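Local coordinates for hypothetical 33.3 KDA protein IN ade3-ser2 intergenic region (Saccharomyces cerevisiae, PDB 1ODF), which is a probable ATP-dependent kinase of still unknown specificity, closely resembling bacterial pantothenate kinase in its fold, at residues 123-131 with 142-151. Residues are numbered along the deposited sequence; the frame is centred on the assembly and turned at random.
Sequences QDTVVLPKY and RCPTGQKIKL
Strands 125-128 and 147-150 run antiparallel, their short axes 4.5 Å apart at closest, with V126 facing I149 and L128 facing Q147 as hydrogen-bonded pairs. The second pair is tight: Q147 N donates a hydrogen bond to L128 O at 2.7 Å, and L128 N donates one to Q147 O. Beyond P129 the register shifts by two residues, and pairing resumes where C143 N meets K130 O at 2.8 Å in a nearly straight bond (171°). One face of the ladder is mostly apolar. L128 CD1 reaches I149 CD1 at 3.8 Å, the two side chains crossing obliquely; both also touch F156 of the central sheet, while V126 and L128 rest on helix 104-114. Q147, the polar member of this face, lies alongside L128, pointing the same way, with its CG 3.6 Å from L128 CB. With CG placed between the backbone N and the carbonyl carbon (chi1 70°) and the chain extended beyond, the Q147 amide nitrogen can bind both Y67 O and a water, which in turn donates to P129 O. An alanine in place of Q147 would probably leave Y67 O without this donor and cost the water one of its anchors, opening a gap beside L128. On the other face, exposed K148 lays its aliphatic part over V127, CG to CG2 at 3.4 Å, closer than usual for carbons. Where the second ladder begins, R142 CD and NE pass P129 CB, while R142 NH2 forms a salt bridge with D103 and a hydrogen bond with Y74 O; K130 pairs with D72. The small three-stranded sheet thus joins a mostly apolar side, packed against the kinase core, to an exposed, lysine-rich side, and where the register shifts, ion pairs to residues outside both segments tie it down.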
ATOM      1  N   GLN A 123      -7.912 -24.917  -1.103  1.00 72.92           N
ATOM      2  CA  GLN A 123      -8.382 -25.667   0.059  1.00 73.88           C
ATOM      3  C   GLN A 123      -9.483 -24.891   0.791  1.00 73.39           C
ATOM      4  O   GLN A 123     -10.362 -24.294   0.167  1.00 73.32           O
ATOM      5  CB  GLN A 123      -7.217 -25.935   1.026  1.00 75.10           C
ATOM      6  CG  GLN A 123      -7.503 -27.001   2.088  1.00 75.83           C
ATOM      7  CD  GLN A 123      -6.652 -26.834   3.337  1.00 76.32           C
ATOM      8  OE1 GLN A 123      -6.873 -25.924   4.137  1.00 77.25           O
ATOM      9  NE2 GLN A 123      -5.672 -27.712   3.505  1.00 76.62           N
ATOM     10  N   ASP A 124      -9.427 -24.910   2.119  1.00 72.70           N
ATOM     11  CA  ASP A 124     -10.396 -24.211   2.950  1.00 71.81           C
ATOM     12  C   ASP A 124      -9.767 -22.898   3.409  1.00 69.76           C
ATOM     13  O   ASP A 124     -10.434 -22.039   3.994  1.00 68.81           O
ATOM     14  CB  ASP A 124     -10.757 -25.066   4.166  1.00 74.86           C
ATOM     15  CG  ASP A 124     -11.202 -26.470   3.783  1.00 78.38           C
ATOM     16  OD1 ASP A 124     -12.204 -26.603   3.041  1.00 78.95           O
ATOM     17  OD2 ASP A 124     -10.548 -27.440   4.228  1.00 80.19           O
ATOM     18  N   THR A 125      -8.472 -22.761   3.142  1.00 66.61           N
ATOM     19  CA  THR A 125      -7.728 -21.566   3.506  1.00 62.73           C
ATOM     20  C   THR A 125      -6.638 -21.299   2.481  1.00 60.18           C
ATOM     21  O   THR A 125      -6.185 -22.212   1.792  1.00 59.31           O
ATOM     22  CB  THR A 125      -7.044 -21.710   4.874  1.00 63.22           C
ATOM     23  OG1 THR A 125      -5.993 -22.681   4.784  1.00 64.17           O
ATOM     24  CG2 THR A 125      -8.048 -22.146   5.930  1.00 63.90           C
ATOM     25  N   VAL A 126      -6.238 -20.036   2.379  1.00 57.42           N
ATOM     26  CA  VAL A 126      -5.165 -19.625   1.481  1.00 53.93           C
ATOM     27  C   VAL A 126      -4.115 -19.053   2.414  1.00 52.31           C
ATOM     28  O   VAL A 126      -4.448 -18.384   3.393  1.00 50.87           O
ATOM     29  CB  VAL A 126      -5.615 -18.527   0.476  1.00 53.99           C
ATOM     30  CG1 VAL A 126      -6.155 -17.306   1.218  1.00 51.71           C
ATOM     31  CG2 VAL A 126      -4.445 -18.130  -0.409  1.00 51.73           C
ATOM     32  N   VAL A 127      -2.852 -19.328   2.132  1.00 50.84           N
ATOM     33  CA  VAL A 127      -1.793 -18.826   2.986  1.00 50.32           C
ATOM     34  C   VAL A 127      -1.111 -17.594   2.416  1.00 50.04           C
ATOM     35  O   VAL A 127      -0.677 -17.580   1.263  1.00 50.30           O
ATOM     36  CB  VAL A 127      -0.730 -19.915   3.255  1.00 51.22           C
ATOM     37  CG1 VAL A 127       0.432 -19.331   4.044  1.00 51.49           C
ATOM     38  CG2 VAL A 127      -1.357 -21.061   4.040  1.00 52.34           C
ATOM     39  N   LEU A 128      -1.035 -16.553   3.238  1.00 48.17           N
ATOM     40  CA  LEU A 128      -0.379 -15.308   2.855  1.00 47.88           C
ATOM     41  C   LEU A 128       0.874 -15.148   3.712  1.00 47.31           C
ATOM     42  O   LEU A 128       0.901 -15.551   4.877  1.00 46.81           O
ATOM     43  CB  LEU A 128      -1.312 -14.113   3.055  1.00 45.08           C
ATOM     44  CG  LEU A 128      -2.318 -13.880   1.921  1.00 44.94           C
ATOM     45  CD1 LEU A 128      -3.421 -14.937   1.962  1.00 42.13           C
ATOM     46  CD2 LEU A 128      -2.901 -12.483   2.058  1.00 42.17           C
ATOM     47  N   PRO A 129       1.937 -14.564   3.139  1.00 46.87           N
ATOM     48  CA  PRO A 129       3.182 -14.375   3.883  1.00 46.06           C
ATOM     49  C   PRO A 129       3.152 -13.274   4.929  1.00 46.84           C
ATOM     50  O   PRO A 129       2.280 -12.400   4.930  1.00 47.20           O
ATOM     51  CB  PRO A 129       4.189 -14.075   2.784  1.00 44.38           C
ATOM     52  CG  PRO A 129       3.375 -13.278   1.823  1.00 45.62           C
ATOM     53  CD  PRO A 129       2.074 -14.069   1.758  1.00 46.30           C
ATOM     54  N   LYS A 130       4.120 -13.347   5.829  1.00 47.49           N
ATOM     55  CA  LYS A 130       4.306 -12.361   6.880  1.00 47.82           C
ATOM     56  C   LYS A 130       5.793 -12.040   6.854  1.00 46.71           C
ATOM     57  O   LYS A 130       6.621 -12.899   6.544  1.00 46.91           O
ATOM     58  CB  LYS A 130       3.871 -12.916   8.236  1.00 48.96           C
ATOM     59  CG  LYS A 130       2.368 -12.784   8.475  1.00 53.20           C
ATOM     60  CD  LYS A 130       1.910 -11.324   8.326  1.00 55.37           C
ATOM     61  CE  LYS A 130       0.397 -11.179   8.495  1.00 59.63           C
ATOM     62  NZ  LYS A 130      -0.104  -9.793   8.190  1.00 60.07           N
ATOM     63  N   TYR A 131       6.139 -10.802   7.159  1.00 45.63           N
ATOM     64  CA  TYR A 131       7.534 -10.401   7.107  1.00 46.26           C
ATOM     65  C   TYR A 131       8.058 -10.036   8.488  1.00 47.13           C
ATOM     66  O   TYR A 131       7.288  -9.694   9.382  1.00 48.83           O
ATOM     67  CB  TYR A 131       7.673  -9.208   6.151  1.00 44.46           C
ATOM     68  CG  TYR A 131       9.078  -8.918   5.679  1.00 42.70           C
ATOM     69  CD1 TYR A 131       9.690  -9.714   4.709  1.00 40.62           C
ATOM     70  CD2 TYR A 131       9.790  -7.831   6.184  1.00 42.17           C
ATOM     71  CE1 TYR A 131      10.972  -9.430   4.251  1.00 39.19           C
ATOM     72  CE2 TYR A 131      11.070  -7.538   5.732  1.00 40.74           C
ATOM     73  CZ  TYR A 131      11.653  -8.339   4.765  1.00 40.59           C
ATOM     74  OH  TYR A 131      12.907  -8.026   4.297  1.00 40.68           O
ATOM     75  N   ARG A 142      11.448 -13.088   5.358  1.00 52.22           N
ATOM     76  CA  ARG A 142      10.086 -13.600   5.462  1.00 53.15           C
ATOM     77  C   ARG A 142       9.957 -14.539   6.660  1.00 54.88           C
ATOM     78  O   ARG A 142      10.886 -15.283   6.975  1.00 55.58           O
ATOM     79  CB  ARG A 142       9.709 -14.341   4.177  1.00 50.10           C
ATOM     80  CG  ARG A 142       8.312 -14.957   4.174  1.00 47.84           C
ATOM     81  CD  ARG A 142       7.981 -15.504   2.798  1.00 45.23           C
ATOM     82  NE  ARG A 142       8.087 -14.461   1.779  1.00 45.50           N
ATOM     83  CZ  ARG A 142       8.184 -14.685   0.472  1.00 43.32           C
ATOM     84  NH1 ARG A 142       8.192 -15.924   0.000  1.00 44.44           N
ATOM     85  NH2 ARG A 142       8.282 -13.664  -0.367  1.00 44.98           N
ATOM     86  N   CYS A 143       8.809 -14.491   7.333  1.00 57.12           N
ATOM     87  CA  CYS A 143       8.560 -15.354   8.487  1.00 57.91           C
ATOM     88  C   CYS A 143       8.429 -16.804   8.024  1.00 59.30           C
ATOM     89  O   CYS A 143       7.998 -17.068   6.898  1.00 57.95           O
ATOM     90  CB  CYS A 143       7.271 -14.941   9.211  1.00 57.37           C
ATOM     91  SG  CYS A 143       7.302 -13.300   9.977  1.00 56.00           S
ATOM     92  N   PRO A 144       8.813 -17.764   8.884  1.00 60.89           N
ATOM     93  CA  PRO A 144       8.726 -19.189   8.539  1.00 61.05           C
ATOM     94  C   PRO A 144       7.259 -19.599   8.425  1.00 60.78           C
ATOM     95  O   PRO A 144       6.928 -20.653   7.882  1.00 61.44           O
ATOM     96  CB  PRO A 144       9.424 -19.878   9.716  1.00 62.73           C
ATOM     97  CG  PRO A 144      10.364 -18.812  10.244  1.00 62.98           C
ATOM     98  CD  PRO A 144       9.495 -17.581  10.178  1.00 61.55           C
ATOM     99  N   THR A 145       6.384 -18.749   8.951  1.00 60.12           N
ATOM    100  CA  THR A 145       4.950 -19.003   8.913  1.00 58.34           C
ATOM    101  C   THR A 145       4.164 -17.704   8.737  1.00 56.64           C
ATOM    102  O   THR A 145       4.351 -16.732   9.481  1.00 56.10           O
ATOM    103  CB  THR A 145       4.483 -19.708  10.204  1.00 58.60           C
ATOM    104  OG1 THR A 145       4.851 -18.916  11.341  1.00 58.46           O
ATOM    105  CG2 THR A 145       5.125 -21.089  10.316  1.00 58.51           C
ATOM    106  N   GLY A 146       3.282 -17.696   7.743  1.00 54.32           N
ATOM    107  CA  GLY A 146       2.482 -16.518   7.477  1.00 53.66           C
ATOM    108  C   GLY A 146       1.130 -16.547   8.160  1.00 52.68           C
ATOM    109  O   GLY A 146       1.027 -16.863   9.343  1.00 52.73           O
ATOM    110  N   GLN A 147       0.086 -16.218   7.408  1.00 51.57           N
ATOM    111  CA  GLN A 147      -1.270 -16.195   7.943  1.00 50.71           C
ATOM    112  C   GLN A 147      -2.175 -17.010   7.032  1.00 50.53           C
ATOM    113  O   GLN A 147      -1.866 -17.216   5.858  1.00 51.71           O
ATOM    114  CB  GLN A 147      -1.792 -14.757   7.992  1.00 50.11           C
ATOM    115  CG  GLN A 147      -2.066 -14.177   6.597  1.00 48.81           C
ATOM    116  CD  GLN A 147      -2.966 -12.944   6.613  1.00 48.57           C
ATOM    117  OE1 GLN A 147      -4.035 -12.942   7.239  1.00 46.79           O
ATOM    118  NE2 GLN A 147      -2.547 -11.898   5.906  1.00 45.52           N
ATOM    119  N   LYS A 148      -3.297 -17.469   7.571  1.00 50.38           N
ATOM    120  CA  LYS A 148      -4.252 -18.238   6.782  1.00 50.07           C
ATOM    121  C   LYS A 148      -5.616 -17.561   6.765  1.00 49.23           C
ATOM    122  O   LYS A 148      -6.129 -17.140   7.798  1.00 49.02           O
ATOM    123  CB  LYS A 148      -4.383 -19.669   7.318  1.00 50.19           C
ATOM    124  CG  LYS A 148      -3.374 -20.627   6.713  1.00 52.39           C
ATOM    125  CD  LYS A 148      -3.727 -22.092   6.972  1.00 56.09           C
ATOM    126  CE  LYS A 148      -3.484 -22.501   8.416  1.00 56.70           C
ATOM    127  NZ  LYS A 148      -3.626 -23.977   8.587  1.00 56.05           N
ATOM    128  N   ILE A 149      -6.199 -17.451   5.579  1.00 49.41           N
ATOM    129  CA  ILE A 149      -7.503 -16.824   5.440  1.00 49.36           C
ATOM    130  C   ILE A 149      -8.513 -17.828   4.897  1.00 48.04           C
ATOM    131  O   ILE A 149      -8.195 -18.604   3.997  1.00 45.77           O
ATOM    132  CB  ILE A 149      -7.417 -15.594   4.500  1.00 50.50           C
ATOM    133  CG1 ILE A 149      -6.392 -14.596   5.062  1.00 50.93           C
ATOM    134  CG2 ILE A 149      -8.791 -14.931   4.371  1.00 50.55           C
ATOM    135  CD1 ILE A 149      -6.141 -13.388   4.182  1.00 49.67           C
ATOM    136  N   LYS A 150      -9.725 -17.814   5.451  1.00 47.40           N
ATOM    137  CA  LYS A 150     -10.775 -18.737   5.019  1.00 48.55           C
ATOM    138  C   LYS A 150     -11.308 -18.427   3.623  1.00 46.98           C
ATOM    139  O   LYS A 150     -11.635 -17.282   3.314  1.00 47.17           O
ATOM    140  CB  LYS A 150     -11.952 -18.720   6.003  1.00 51.66           C
ATOM    141  CG  LYS A 150     -11.609 -19.129   7.429  1.00 56.83           C
ATOM    142  CD  LYS A 150     -12.842 -19.074   8.332  1.00 59.12           C
ATOM    143  CE  LYS A 150     -12.486 -19.325   9.797  1.00 60.74           C
ATOM    144  NZ  LYS A 150     -11.627 -18.243  10.363  1.00 60.21           N
ATOM    145  N   LEU A 151     -11.390 -19.456   2.786  1.00 46.14           N
ATOM    146  CA  LEU A 151     -11.913 -19.315   1.436  1.00 46.02           C
ATOM    147  C   LEU A 151     -13.368 -19.791   1.408  1.00 46.83           C
ATOM    148  O   LEU A 151     -13.750 -20.710   2.130  1.00 46.97           O
ATOM    149  CB  LEU A 151     -11.091 -20.145   0.448  1.00 47.71           C
ATOM    150  CG  LEU A 151      -9.695 -19.651   0.050  1.00 49.43           C
ATOM    151  CD1 LEU A 151      -9.798 -18.343  -0.726  1.00 48.52           C
ATOM    152  CD2 LEU A 151      -8.862 -19.461   1.290  1.00 50.25           C
TER
HETATM  153  O   HOH W   1      -0.237 -11.197   4.636  1.00 50.94           O